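Local coordinates for protein fructose transport system repressor FruR (Pseudomonas putida, PDB 3O74) that probably regulates transcription as a DNA-binding activator and repressor of the LacI family, with fructose 1-phosphate as its preferred effector, at residues Arg105-Gln110 against Val261-Lys266; Arg109-Ser114 against Ala183-Ser188; Ala113-Ser118 against Pro226-Ala231; Gln171-Ile174 against Leu180-Ala183; Gly194-Leu199 against Gln218-Leu223. One frame throughout, in Å; residues are numbered along the deposited sequence.

Contact 1: Arg105-Gln110 against Val261-Lys266; sequences RDASRQ and VGRTFK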
# COMPACT_ATOMS: atom_id res chain seq x y z
N ARG B 105 -13.03 -12.20 15.39
CA ARG B 105 -14.40 -12.52 15.75
C ARG B 105 -14.96 -11.49 16.73
O ARG B 105 -16.05 -10.97 16.54
CB ARG B 105 -14.49 -13.92 16.35
CG ARG B 105 -15.90 -14.36 16.65
CD ARG B 105 -15.94 -15.81 17.13
NE ARG B 105 -16.75 -16.65 16.26
CZ ARG B 105 -18.05 -16.84 16.41
NH1 ARG B 105 -18.71 -16.27 17.42
NH2 ARG B 105 -18.70 -17.62 15.54
N ASP B 106 -14.19 -11.20 17.78
CA ASP B 106 -14.61 -10.22 18.77
C ASP B 106 -14.66 -8.81 18.20
O ASP B 106 -15.51 -8.00 18.58
CB ASP B 106 -13.69 -10.25 19.99
CG ASP B 106 -14.17 -9.34 21.11
OD1 ASP B 106 -15.23 -9.63 21.69
OD2 ASP B 106 -13.48 -8.34 21.40
N ALA B 107 -13.75 -8.52 17.28
CA ALA B 107 -13.72 -7.21 16.63
C ALA B 107 -14.99 -7.02 15.82
O ALA B 107 -15.58 -5.94 15.81
CB ALA B 107 -12.50 -7.10 15.74
N SER B 108 -15.41 -8.09 15.15
CA SER B 108 -16.60 -8.07 14.31
C SER B 108 -17.87 -7.94 15.16
O SER B 108 -18.83 -7.26 14.77
CB SER B 108 -16.66 -9.34 13.47
OG SER B 108 -17.71 -9.26 12.52
N ARG B 109 -17.87 -8.58 16.32
CA ARG B 109 -19.03 -8.52 17.19
C ARG B 109 -19.24 -7.09 17.68
O ARG B 109 -20.35 -6.56 17.63
CB ARG B 109 -18.88 -9.47 18.37
CG ARG B 109 -20.21 -9.98 18.90
CD ARG B 109 -20.18 -10.25 20.40
NE ARG B 109 -20.21 -9.01 21.17
CZ ARG B 109 -19.15 -8.46 21.75
NH1 ARG B 109 -17.96 -9.06 21.66
NH2 ARG B 109 -19.26 -7.33 22.42
N GLN B 110 -18.16 -6.46 18.14
CA GLN B 110 -18.23 -5.08 18.61
C GLN B 110 -18.60 -4.13 17.48
O GLN B 110 -19.37 -3.19 17.68
CB GLN B 110 -16.89 -4.65 19.20
CG GLN B 110 -16.50 -5.31 20.50
CD GLN B 110 -15.35 -4.59 21.18
OE1 GLN B 110 -15.38 -3.37 21.34
NE2 GLN B 110 -14.33 -5.34 21.57
N VAL B 261 -3.92 -10.86 18.37
CA VAL B 261 -3.72 -9.49 18.82
C VAL B 261 -5.01 -8.70 18.63
O VAL B 261 -5.61 -8.74 17.55
CB VAL B 261 -2.59 -8.80 18.04
CG1 VAL B 261 -2.40 -7.36 18.52
CG2 VAL B 261 -1.31 -9.59 18.17
N GLY B 262 -5.43 -7.98 19.66
CA GLY B 262 -6.64 -7.19 19.59
C GLY B 262 -6.56 -6.10 18.53
O GLY B 262 -5.49 -5.56 18.25
N ARG B 263 -7.70 -5.79 17.92
CA ARG B 263 -7.80 -4.65 17.02
C ARG B 263 -8.17 -3.40 17.81
O ARG B 263 -8.78 -3.48 18.87
CB ARG B 263 -8.84 -4.91 15.93
CG ARG B 263 -8.42 -5.96 14.91
CD ARG B 263 -9.46 -6.13 13.81
NE ARG B 263 -9.00 -7.06 12.78
CZ ARG B 263 -8.47 -6.69 11.61
NH1 ARG B 263 -8.36 -5.40 11.31
NH2 ARG B 263 -8.07 -7.60 10.74
N THR B 264 -7.78 -2.23 17.30
CA THR B 264 -8.17 -0.98 17.94
C THR B 264 -9.45 -0.44 17.32
O THR B 264 -9.63 -0.47 16.10
CB THR B 264 -7.05 0.08 17.87
OG1 THR B 264 -6.68 0.29 16.50
CG2 THR B 264 -5.83 -0.40 18.65
N PHE B 265 -10.36 0.04 18.16
CA PHE B 265 -11.65 0.53 17.69
C PHE B 265 -11.57 2.03 17.38
O PHE B 265 -11.26 2.84 18.25
CB PHE B 265 -12.74 0.26 18.73
CG PHE B 265 -14.14 0.22 18.16
CD1 PHE B 265 -15.20 -0.24 18.93
CD2 PHE B 265 -14.39 0.63 16.86
CE1 PHE B 265 -16.48 -0.28 18.42
CE2 PHE B 265 -15.67 0.59 16.34
CZ PHE B 265 -16.72 0.14 17.12
N LYS B 266 -11.84 2.38 16.13
CA LYS B 266 -11.90 3.78 15.72
C LYS B 266 -13.35 4.15 15.48
O LYS B 266 -13.91 3.85 14.42
CB LYS B 266 -11.09 4.01 14.45
CG LYS B 266 -11.22 5.42 13.89
CD LYS B 266 -10.54 6.44 14.79
CE LYS B 266 -11.07 7.84 14.54
NZ LYS B 266 -10.00 8.83 14.21

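Contact 2: Arg109-Ser114 against Ala183-Ser188; sequences RQLAAS and ALVTTS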
# COMPACT_ATOMS: atom_id res chain seq x y z
N ARG B 109 -17.87 -8.58 16.32
CA ARG B 109 -19.03 -8.52 17.19
C ARG B 109 -19.24 -7.09 17.68
O ARG B 109 -20.35 -6.56 17.63
CB ARG B 109 -18.88 -9.47 18.37
CG ARG B 109 -20.21 -9.98 18.90
CD ARG B 109 -20.18 -10.25 20.40
NE ARG B 109 -20.21 -9.01 21.17
CZ ARG B 109 -19.15 -8.46 21.75
NH1 ARG B 109 -17.96 -9.06 21.66
NH2 ARG B 109 -19.26 -7.33 22.42
N GLN B 110 -18.16 -6.46 18.14
CA GLN B 110 -18.23 -5.08 18.61
C GLN B 110 -18.60 -4.13 17.48
O GLN B 110 -19.37 -3.19 17.68
CB GLN B 110 -16.89 -4.65 19.20
CG GLN B 110 -16.50 -5.31 20.50
CD GLN B 110 -15.35 -4.59 21.18
OE1 GLN B 110 -15.38 -3.37 21.34
NE2 GLN B 110 -14.33 -5.34 21.57
N LEU B 111 -18.04 -4.37 16.30
CA LEU B 111 -18.30 -3.52 15.15
C LEU B 111 -19.79 -3.51 14.81
O LEU B 111 -20.39 -2.44 14.67
CB LEU B 111 -17.47 -3.99 13.95
CG LEU B 111 -17.37 -3.07 12.73
CD1 LEU B 111 -16.91 -1.67 13.14
CD2 LEU B 111 -16.43 -3.66 11.70
N ALA B 112 -20.38 -4.69 14.71
CA ALA B 112 -21.80 -4.81 14.39
C ALA B 112 -22.67 -4.22 15.50
O ALA B 112 -23.64 -3.52 15.23
CB ALA B 112 -22.17 -6.26 14.13
N ALA B 113 -22.31 -4.51 16.74
CA ALA B 113 -23.05 -4.00 17.89
C ALA B 113 -23.06 -2.48 17.92
O ALA B 113 -24.04 -1.86 18.36
CB ALA B 113 -22.48 -4.56 19.18
N SER B 114 -21.98 -1.87 17.45
CA SER B 114 -21.89 -0.41 17.44
C SER B 114 -22.88 0.22 16.47
O SER B 114 -23.30 1.36 16.65
CB SER B 114 -20.45 0.06 17.15
OG SER B 114 -20.15 -0.01 15.77
N ALA B 183 -27.90 -0.34 8.01
CA ALA B 183 -26.56 -0.52 8.55
C ALA B 183 -25.78 -1.55 7.74
O ALA B 183 -26.35 -2.49 7.18
CB ALA B 183 -26.62 -0.95 10.01
N LEU B 184 -24.46 -1.36 7.67
CA LEU B 184 -23.62 -2.23 6.86
C LEU B 184 -22.24 -2.42 7.48
O LEU B 184 -21.60 -1.47 7.91
CB LEU B 184 -23.47 -1.66 5.45
CG LEU B 184 -22.46 -2.38 4.56
CD1 LEU B 184 -23.01 -3.74 4.15
CD2 LEU B 184 -22.11 -1.55 3.34
N VAL B 185 -21.80 -3.68 7.51
CA VAL B 185 -20.44 -4.00 7.91
C VAL B 185 -19.70 -4.62 6.74
O VAL B 185 -20.21 -5.54 6.10
CB VAL B 185 -20.42 -5.00 9.09
CG1 VAL B 185 -19.00 -5.48 9.37
CG2 VAL B 185 -21.03 -4.36 10.33
N THR B 186 -18.51 -4.10 6.44
CA THR B 186 -17.63 -4.73 5.46
C THR B 186 -16.46 -5.37 6.19
O THR B 186 -15.92 -4.80 7.14
CB THR B 186 -17.10 -3.72 4.43
OG1 THR B 186 -16.47 -2.63 5.11
CG2 THR B 186 -18.22 -3.18 3.57
N THR B 187 -16.08 -6.57 5.76
CA THR B 187 -15.04 -7.33 6.44
C THR B 187 -13.64 -6.88 6.02
O THR B 187 -12.64 -7.42 6.50
CB THR B 187 -15.19 -8.83 6.19
OG1 THR B 187 -15.00 -9.11 4.80
CG2 THR B 187 -16.58 -9.31 6.65
N SER B 188 -13.57 -5.91 5.12
CA SER B 188 -12.29 -5.44 4.61
C SER B 188 -12.43 -4.05 4.01
O SER B 188 -13.41 -3.76 3.32
CB SER B 188 -11.75 -6.41 3.56
OG SER B 188 -10.57 -5.90 2.96

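Contact 3: Ala113-Ser118 against Pro226-Ala231; sequences ASLLSS and PVNAMA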
# COMPACT_ATOMS: atom_id res chain seq x y z
N ALA B 113 -22.31 -4.51 16.74
CA ALA B 113 -23.05 -4.00 17.89
C ALA B 113 -23.06 -2.48 17.92
O ALA B 113 -24.04 -1.86 18.36
CB ALA B 113 -22.48 -4.56 19.18
N SER B 114 -21.98 -1.87 17.45
CA SER B 114 -21.89 -0.41 17.44
C SER B 114 -22.88 0.22 16.47
O SER B 114 -23.30 1.36 16.65
CB SER B 114 -20.45 0.06 17.15
OG SER B 114 -20.15 -0.01 15.77
N LEU B 115 -23.26 -0.53 15.43
CA LEU B 115 -24.26 -0.06 14.48
C LEU B 115 -25.67 -0.34 14.99
O LEU B 115 -26.59 0.43 14.76
CB LEU B 115 -24.06 -0.73 13.12
CG LEU B 115 -22.65 -0.70 12.51
CD1 LEU B 115 -22.67 -1.21 11.08
CD2 LEU B 115 -22.05 0.69 12.58
N LEU B 116 -25.82 -1.47 15.68
CA LEU B 116 -27.11 -1.91 16.20
C LEU B 116 -27.71 -0.91 17.19
O LEU B 116 -28.90 -0.99 17.50
CB LEU B 116 -26.97 -3.28 16.86
CG LEU B 116 -27.53 -4.49 16.10
CD1 LEU B 116 -27.87 -4.13 14.67
CD2 LEU B 116 -26.57 -5.66 16.16
N SER B 117 -26.90 0.02 17.67
CA SER B 117 -27.36 1.00 18.65
C SER B 117 -28.46 1.89 18.09
O SER B 117 -29.38 2.28 18.80
CB SER B 117 -26.19 1.86 19.14
OG SER B 117 -26.11 3.07 18.41
N SER B 118 -28.36 2.22 16.80
CA SER B 118 -29.31 3.12 16.15
C SER B 118 -30.64 2.45 15.83
O SER B 118 -31.51 3.05 15.21
CB SER B 118 -28.70 3.71 14.88
OG SER B 118 -28.44 2.69 13.93
N PRO B 226 -19.82 9.17 8.48
CA PRO B 226 -18.93 8.59 9.49
C PRO B 226 -18.85 7.07 9.38
O PRO B 226 -19.87 6.41 9.21
CB PRO B 226 -19.60 8.99 10.81
CG PRO B 226 -21.05 9.14 10.47
CD PRO B 226 -21.09 9.66 9.06
N VAL B 227 -17.64 6.54 9.50
CA VAL B 227 -17.43 5.10 9.41
C VAL B 227 -16.65 4.58 10.61
O VAL B 227 -15.53 5.03 10.88
CB VAL B 227 -16.66 4.74 8.12
CG1 VAL B 227 -16.40 3.24 8.04
CG2 VAL B 227 -17.42 5.21 6.88
N ASN B 228 -17.23 3.63 11.34
CA ASN B 228 -16.51 2.96 12.42
C ASN B 228 -15.55 1.92 11.85
O ASN B 228 -15.90 1.17 10.94
CB ASN B 228 -17.49 2.30 13.39
CG ASN B 228 -18.17 3.30 14.30
OD1 ASN B 228 -17.88 4.50 14.26
ND2 ASN B 228 -19.07 2.81 15.13
N ALA B 229 -14.34 1.88 12.39
CA ALA B 229 -13.30 1.01 11.84
C ALA B 229 -12.54 0.23 12.92
O ALA B 229 -12.22 0.76 13.98
CB ALA B 229 -12.33 1.82 10.99
N MSE B 230 -12.25 -1.03 12.62
CA MSE B 230 -11.46 -1.88 13.50
C MSE B 230 -10.09 -2.13 12.86
O MSE B 230 -9.97 -2.96 11.97
CB MSE B 230 -12.16 -3.22 13.72
CG MSE B 230 -13.31 -3.18 14.71
SE MSE B 230 -12.66 -3.11 16.54
CE MSE B 230 -14.37 -3.34 17.45
N ALA B 231 -9.07 -1.41 13.32
CA ALA B 231 -7.74 -1.48 12.72
C ALA B 231 -6.81 -2.48 13.42
O ALA B 231 -6.88 -2.66 14.63
CB ALA B 231 -7.10 -0.10 12.69

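Contact 4: Gln171-Ile174 against Leu180-Ala183; sequences QQLI and LPDA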
# COMPACT_ATOMS: atom_id res chain seq x y z
N GLN B 171 -24.23 -3.45 -5.06
CA GLN B 171 -25.30 -3.35 -6.06
C GLN B 171 -26.32 -4.46 -5.85
O GLN B 171 -27.52 -4.20 -5.78
CB GLN B 171 -24.73 -3.46 -7.47
CG GLN B 171 -24.35 -2.14 -8.10
CD GLN B 171 -25.55 -1.24 -8.34
OE1 GLN B 171 -26.70 -1.69 -8.32
NE2 GLN B 171 -25.28 0.04 -8.58
N GLN B 172 -25.83 -5.69 -5.76
CA GLN B 172 -26.69 -6.85 -5.57
C GLN B 172 -27.53 -6.69 -4.31
O GLN B 172 -28.70 -7.05 -4.28
CB GLN B 172 -25.83 -8.12 -5.49
CG GLN B 172 -26.59 -9.42 -5.31
CD GLN B 172 -25.66 -10.62 -5.27
OE1 GLN B 172 -25.97 -11.64 -4.65
NE2 GLN B 172 -24.51 -10.51 -5.93
N LEU B 173 -26.92 -6.14 -3.27
CA LEU B 173 -27.61 -5.88 -2.01
C LEU B 173 -28.72 -4.86 -2.18
O LEU B 173 -29.86 -5.09 -1.79
CB LEU B 173 -26.61 -5.39 -0.95
CG LEU B 173 -27.21 -5.02 0.40
CD1 LEU B 173 -27.94 -6.21 1.00
CD2 LEU B 173 -26.13 -4.52 1.35
N ILE B 174 -28.37 -3.72 -2.77
CA ILE B 174 -29.35 -2.66 -3.02
C ILE B 174 -30.49 -3.16 -3.89
O ILE B 174 -31.66 -2.90 -3.61
CB ILE B 174 -28.68 -1.44 -3.69
CG1 ILE B 174 -27.77 -0.73 -2.69
CG2 ILE B 174 -29.73 -0.48 -4.25
CD1 ILE B 174 -26.85 0.30 -3.32
N LEU B 180 -30.95 1.09 0.16
CA LEU B 180 -29.84 0.90 1.09
C LEU B 180 -30.32 0.21 2.36
O LEU B 180 -31.47 0.39 2.77
CB LEU B 180 -29.20 2.24 1.47
CG LEU B 180 -28.65 3.13 0.36
CD1 LEU B 180 -28.17 4.45 0.95
CD2 LEU B 180 -27.53 2.44 -0.38
N PRO B 181 -29.45 -0.60 2.98
CA PRO B 181 -29.76 -1.13 4.31
C PRO B 181 -29.55 -0.03 5.34
O PRO B 181 -28.83 0.93 5.04
CB PRO B 181 -28.70 -2.22 4.49
CG PRO B 181 -27.51 -1.70 3.72
CD PRO B 181 -28.10 -0.97 2.53
N ASP B 182 -30.16 -0.14 6.51
CA ASP B 182 -29.95 0.87 7.54
C ASP B 182 -28.52 0.83 8.07
O ASP B 182 -27.99 1.85 8.52
CB ASP B 182 -30.94 0.68 8.69
CG ASP B 182 -32.34 1.15 8.33
OD1 ASP B 182 -32.53 1.69 7.22
OD2 ASP B 182 -33.25 0.97 9.17
N ALA B 183 -27.90 -0.34 8.01
CA ALA B 183 -26.56 -0.52 8.55
C ALA B 183 -25.78 -1.55 7.74
O ALA B 183 -26.35 -2.49 7.18
CB ALA B 183 -26.62 -0.95 10.01

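Contact 5: Gly194-Leu199 against Gln218-Leu223; sequences GVFDTL and QLLDFL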
# COMPACT_ATOMS: atom_id res chain seq x y z
N GLY B 194 -15.37 -0.38 -2.76
CA GLY B 194 -16.34 -0.71 -3.80
C GLY B 194 -17.71 -0.21 -3.40
O GLY B 194 -18.47 0.28 -4.24
N VAL B 195 -18.02 -0.33 -2.12
CA VAL B 195 -19.28 0.19 -1.58
C VAL B 195 -19.38 1.69 -1.87
O VAL B 195 -20.41 2.17 -2.31
CB VAL B 195 -19.39 -0.06 -0.07
CG1 VAL B 195 -20.48 0.81 0.54
CG2 VAL B 195 -19.65 -1.55 0.21
N PHE B 196 -18.29 2.42 -1.63
CA PHE B 196 -18.27 3.85 -1.89
C PHE B 196 -18.51 4.16 -3.36
O PHE B 196 -19.13 5.17 -3.70
CB PHE B 196 -16.95 4.48 -1.43
CG PHE B 196 -16.80 4.57 0.06
CD1 PHE B 196 -17.92 4.58 0.88
CD2 PHE B 196 -15.54 4.65 0.64
CE1 PHE B 196 -17.79 4.66 2.26
CE2 PHE B 196 -15.41 4.73 2.02
CZ PHE B 196 -16.53 4.74 2.83
N ASP B 197 -18.00 3.31 -4.24
CA ASP B 197 -18.21 3.49 -5.68
C ASP B 197 -19.69 3.40 -6.00
O ASP B 197 -20.23 4.20 -6.78
CB ASP B 197 -17.45 2.45 -6.49
CG ASP B 197 -15.96 2.70 -6.51
OD1 ASP B 197 -15.55 3.88 -6.44
OD2 ASP B 197 -15.20 1.72 -6.59
N THR B 198 -20.35 2.41 -5.41
CA THR B 198 -21.76 2.20 -5.64
C THR B 198 -22.56 3.38 -5.11
O THR B 198 -23.44 3.90 -5.79
CB THR B 198 -22.25 0.89 -5.00
OG1 THR B 198 -21.56 -0.22 -5.60
CG2 THR B 198 -23.74 0.72 -5.20
N LEU B 199 -22.24 3.80 -3.89
CA LEU B 199 -22.92 4.93 -3.27
C LEU B 199 -22.78 6.20 -4.11
O LEU B 199 -23.73 6.97 -4.24
CB LEU B 199 -22.34 5.18 -1.87
CG LEU B 199 -23.02 4.45 -0.71
CD1 LEU B 199 -23.47 3.06 -1.12
CD2 LEU B 199 -22.11 4.40 0.49
N GLN B 218 -7.06 7.01 6.63
CA GLN B 218 -6.95 8.38 7.10
C GLN B 218 -8.09 9.26 6.60
O GLN B 218 -8.65 10.06 7.35
CB GLN B 218 -5.61 8.97 6.66
CG GLN B 218 -5.48 10.45 6.90
CD GLN B 218 -4.24 11.03 6.26
OE1 GLN B 218 -3.70 10.47 5.30
NE2 GLN B 218 -3.77 12.15 6.78
N LEU B 219 -8.44 9.11 5.33
CA LEU B 219 -9.40 10.01 4.71
C LEU B 219 -10.83 9.80 5.24
O LEU B 219 -11.72 10.61 4.99
CB LEU B 219 -9.34 9.93 3.18
CG LEU B 219 -7.95 10.18 2.57
CD1 LEU B 219 -8.05 10.45 1.08
CD2 LEU B 219 -7.25 11.33 3.27
N LEU B 220 -11.04 8.72 5.99
CA LEU B 220 -12.30 8.50 6.68
C LEU B 220 -12.58 9.63 7.67
O LEU B 220 -13.73 9.88 8.03
CB LEU B 220 -12.30 7.16 7.40
CG LEU B 220 -13.20 6.04 6.85
CD1 LEU B 220 -13.09 5.96 5.33
CD2 LEU B 220 -12.86 4.70 7.49
N ASP B 221 -11.52 10.29 8.13
CA ASP B 221 -11.65 11.40 9.07
C ASP B 221 -12.32 12.61 8.41
O ASP B 221 -12.84 13.49 9.10
CB ASP B 221 -10.29 11.81 9.62
CG ASP B 221 -9.75 10.82 10.65
OD1 ASP B 221 -10.52 10.40 11.54
OD2 ASP B 221 -8.55 10.48 10.57
N PHE B 222 -12.29 12.65 7.08
CA PHE B 222 -12.81 13.79 6.33
C PHE B 222 -14.15 13.49 5.65
O PHE B 222 -14.77 14.39 5.07
CB PHE B 222 -11.80 14.23 5.27
CG PHE B 222 -10.48 14.67 5.84
CD1 PHE B 222 -10.23 16.01 6.10
CD2 PHE B 222 -9.49 13.75 6.12
CE1 PHE B 222 -9.02 16.42 6.62
CE2 PHE B 222 -8.27 14.15 6.64
CZ PHE B 222 -8.04 15.49 6.89
N LEU B 223 -14.57 12.23 5.70
CA LEU B 223 -15.86 11.84 5.15
C LEU B 223 -17.00 12.44 5.95
O LEU B 223 -16.99 12.39 7.18
CB LEU B 223 -16.01 10.32 5.14
CG LEU B 223 -15.55 9.53 3.92
CD1 LEU B 223 -16.14 8.13 3.97
CD2 LEU B 223 -15.96 10.24 2.65

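Contact 1: Arg105-Gln110 against Val261-Lys266
A107 and R263 make the close half of this contact: the methyl group of the helix residue rests on the aliphatic stem of the arginine, CB of A107 lying 3.7 Å from CD of R263. The stem can serve as an apolar surface because R263 runs fully extended from CG to NE, which carries its guanidinium past the helix. That charged end is engaged beyond the two segments, with NE in a salt bridge to D104, the residue just ahead of 105-110, and NH1 bonded to the backbone O of M230. A107 is buried, and its CA and that of R263, 6.5 Å apart, are the closest pair of CA atoms between the segments.

One turn further along the helix the packing is looser. Here the carboxamide of Q110 crosses the ring of F265 at a slant, the two planes 76° apart, with OE1 of Q110 4.0 Å from CD1 of F265. Both residues are partly exposed. The amide is steadied from its other end, where NE2 of Q110 donates to OD2 of D106 at 3.1 Å; the carboxylate oxygen lies in the amide plane but is itself met from above the carboxylate plane. D106 also forms a salt bridge through OD1 to NH1 of R109, at 2.8 Å, although the hydrogen-bond geometry there is weak. One acidic group thus holds two helix side chains on this more open side.

Helix 104-116 lies here against the long strand 257-266. Strand 227-231 pairs with that strand and brings M230 up to both Q110 and F265, while F214 of strand 210-214 packs against A107 and R263.

Contact 2: Arg109-Ser114 against Ala183-Ser188
The C-terminal lobe of the periplasmic-binding-protein fold, as found in LacI-family regulators, has helices packed on a largely parallel sheet, and L111, A112 and V185 join one such helix to a strand of that sheet. V185 sits with its two methyl groups spread against helix 104-116. CG1 of V185 meets CD2 of L111 at 3.9 Å, the two side chains crossing at a slant, while CG2 of V185 faces the backbone of the next residue, 4.2 Å from CA of A112. L111 reaches the strand because its CG stands trans to the backbone N (chi1 -168°), swinging the isobutyl group out from the helix. A112, having only a methyl group, leaves the helix backbone near the sheet: its CA lies 6.7 Å from CA of V185. All three residues are buried and the interface between them is purely apolar.

Further along the helix, the hydroxyl of S114 turns back on its own backbone and donates to O of L111 at 2.7 Å, so that the polar group is tied to the helix next to this apolar patch.

Strand 183-186 runs between strands 122-128 and 210-214, with V185 bonded through its backbone to A124 and I126. F265 of strand 257-266 touches both L111 and S114, and on the other face of strand 183-186, L184 and T186 pack against V195 of helix 189-201.

Contact 3: Ala113-Ser118 against Pro226-Ala231
S114 and N228 meet through one hydrogen bond, from ND2 of N228 to OG of S114, at 3.1 Å. The hydroxyl oxygen lies in the plane of the amide and the N-H points at it nearly straight, with an angle of 158°. The CB of S114 follows at 3.7 Å from ND2 of N228. L115 adds a more distant apolar neighbour, CD2 of L115 standing 4.5 Å from the same ND2.

Torsions on both partners bring the groups together. OG of S114 sits between the backbone N and the carbonyl carbon (chi1 79°); its own hydrogen goes to L111 O, and OG is left to accept from N228. CG of N228 lies beside its backbone N, and the side chain leaves strand 227-231 toward the helix.

The next shell fixes the amide from its other end. OD1 of N228 accepts from the backbone N of both R268 and I269, which follow strand 257-266, so the carboxamide spans from the helix to the C-terminal tail. F265 packs against both S114 and N228, and L111 also touches N228. A little further along the chain, O of L115 takes both N and OG of S118; the hydroxyl OG of S118 approaches O of L115 at 3.0 Å, nearly in line with the carbonyl bond.

With donors to its oxygen and an acceptor for its nitrogen, the amide of N228 has its flip state defined. The buried amide thus has partners for both its nitrogen and its oxygen, and S114 OG takes one hydrogen bond while giving another.

Contact 4: Gln171-Ile174 against Leu180-Ala183
I174 and L180 bury the most surface here. They lie side by side and point the same way, so the contact runs along their branches: CD2 of L180 is 3.7 Å from CD1 of I174 and 3.9 Å from CG1 of I174. The same methyl of L180 therefore covers the last two carbons of the longer isoleucine branch. That branch is placed by a first torsion that sets CG1 beside the backbone N (chi1 -71°), while CG2 takes the position trans to N. L180 starts from a CA whose CB bond is directed away from the helix, yet the far end of its side chain comes back to I174, and the backbones are close at this point, with CA of L180 5.5 Å from CA of I174.

Only five residues separate the two segments. Helix 163-177 ends, the chain turns back, and 180-183 leads into strand 183-186, so the contact folds the helix-to-strand connection of an alpha/beta unit onto the helix it has just left. In the binding-protein fold of LacI-family regulators such units build each lobe.

P181 continues the apolar seam on the side nearer the sheet. CG of its ring stands 3.9 Å from CD2 of L173, the two side chains crossing at an angle. L173 and P181 are both buried; L173 also packs on A124 of strand 122-128 and on Y156 of strand 152-158, and P181 touches S122. On the other flank T198 of helix 189-201 rests against I174, while R202 from the loop after that helix touches both I174 and L180. D182, next in the chain, accepts a hydrogen bond at OD2 from the backbone N of R121.

Contact 5: Gly194-Leu199 against Gln218-Leu223
The ring of F196 is met at its rim by L220 and at a slant by L223. CD1 of L220 lies near the plane of the ring, 4.2 Å from CE2 of F196. CD1 of L223 comes closer, 3.6 Å from CZ of F196 and 4.0 Å from CE2 of F196, so the far corner of the ring carries most of the contact. The side chains of F196 and L223 approach from opposite directions, one reaching out from its helix and the other from the loop, and they span a wide gap between backbones: CA of F196 and CA of L223 are 10.9 Å apart. Setting CG of F196 beside the backbone N (chi1 -72°) is what projects the ring from helix 189-201 toward the loop.

A short 3-10 segment begins at 218 in the connection between strands 210-214 and 227-231, with D221 N bonded to Q218 O and F222 N to L219 O. The contact thus packs a helix of the C-terminal lobe of the LacI-type binding-protein fold against the loop that links two neighbouring strands of its sheet. F196 and L220 are buried, L223 partly exposed, and V227 of strand 227-231 packs on both L220 and the F196 ring.

The same region faces the second subunit. F222 brings its ring against F196 of the second subunit, with planes at about 55°, and Q218 NE2 donates to the backbone O of Q193 of that subunit. Within the chain, D221 holds K266 and R268 through salt bridges from OD1, while D197 on the helix pairs with R163.

Contacts 1, 2 and 3 lie in succession along helix 104-116, each reaching a different strand of one sheet: 257-266, 183-186 and 227-231. Contact 2 is wholly buried and apolar, contact 3 is buried but rests on a polar bond, and contact 1 is only partly buried, with charged groups at its margin. F265 of contact 1 packs on residues of the other two. Contacts 4 and 5 lie farther from the chain's centre but are also buried, and apolar like contact 2; they join helices to loops, and I174 and T198 bring them together. Of the five, contact 5 alone reaches the second subunit.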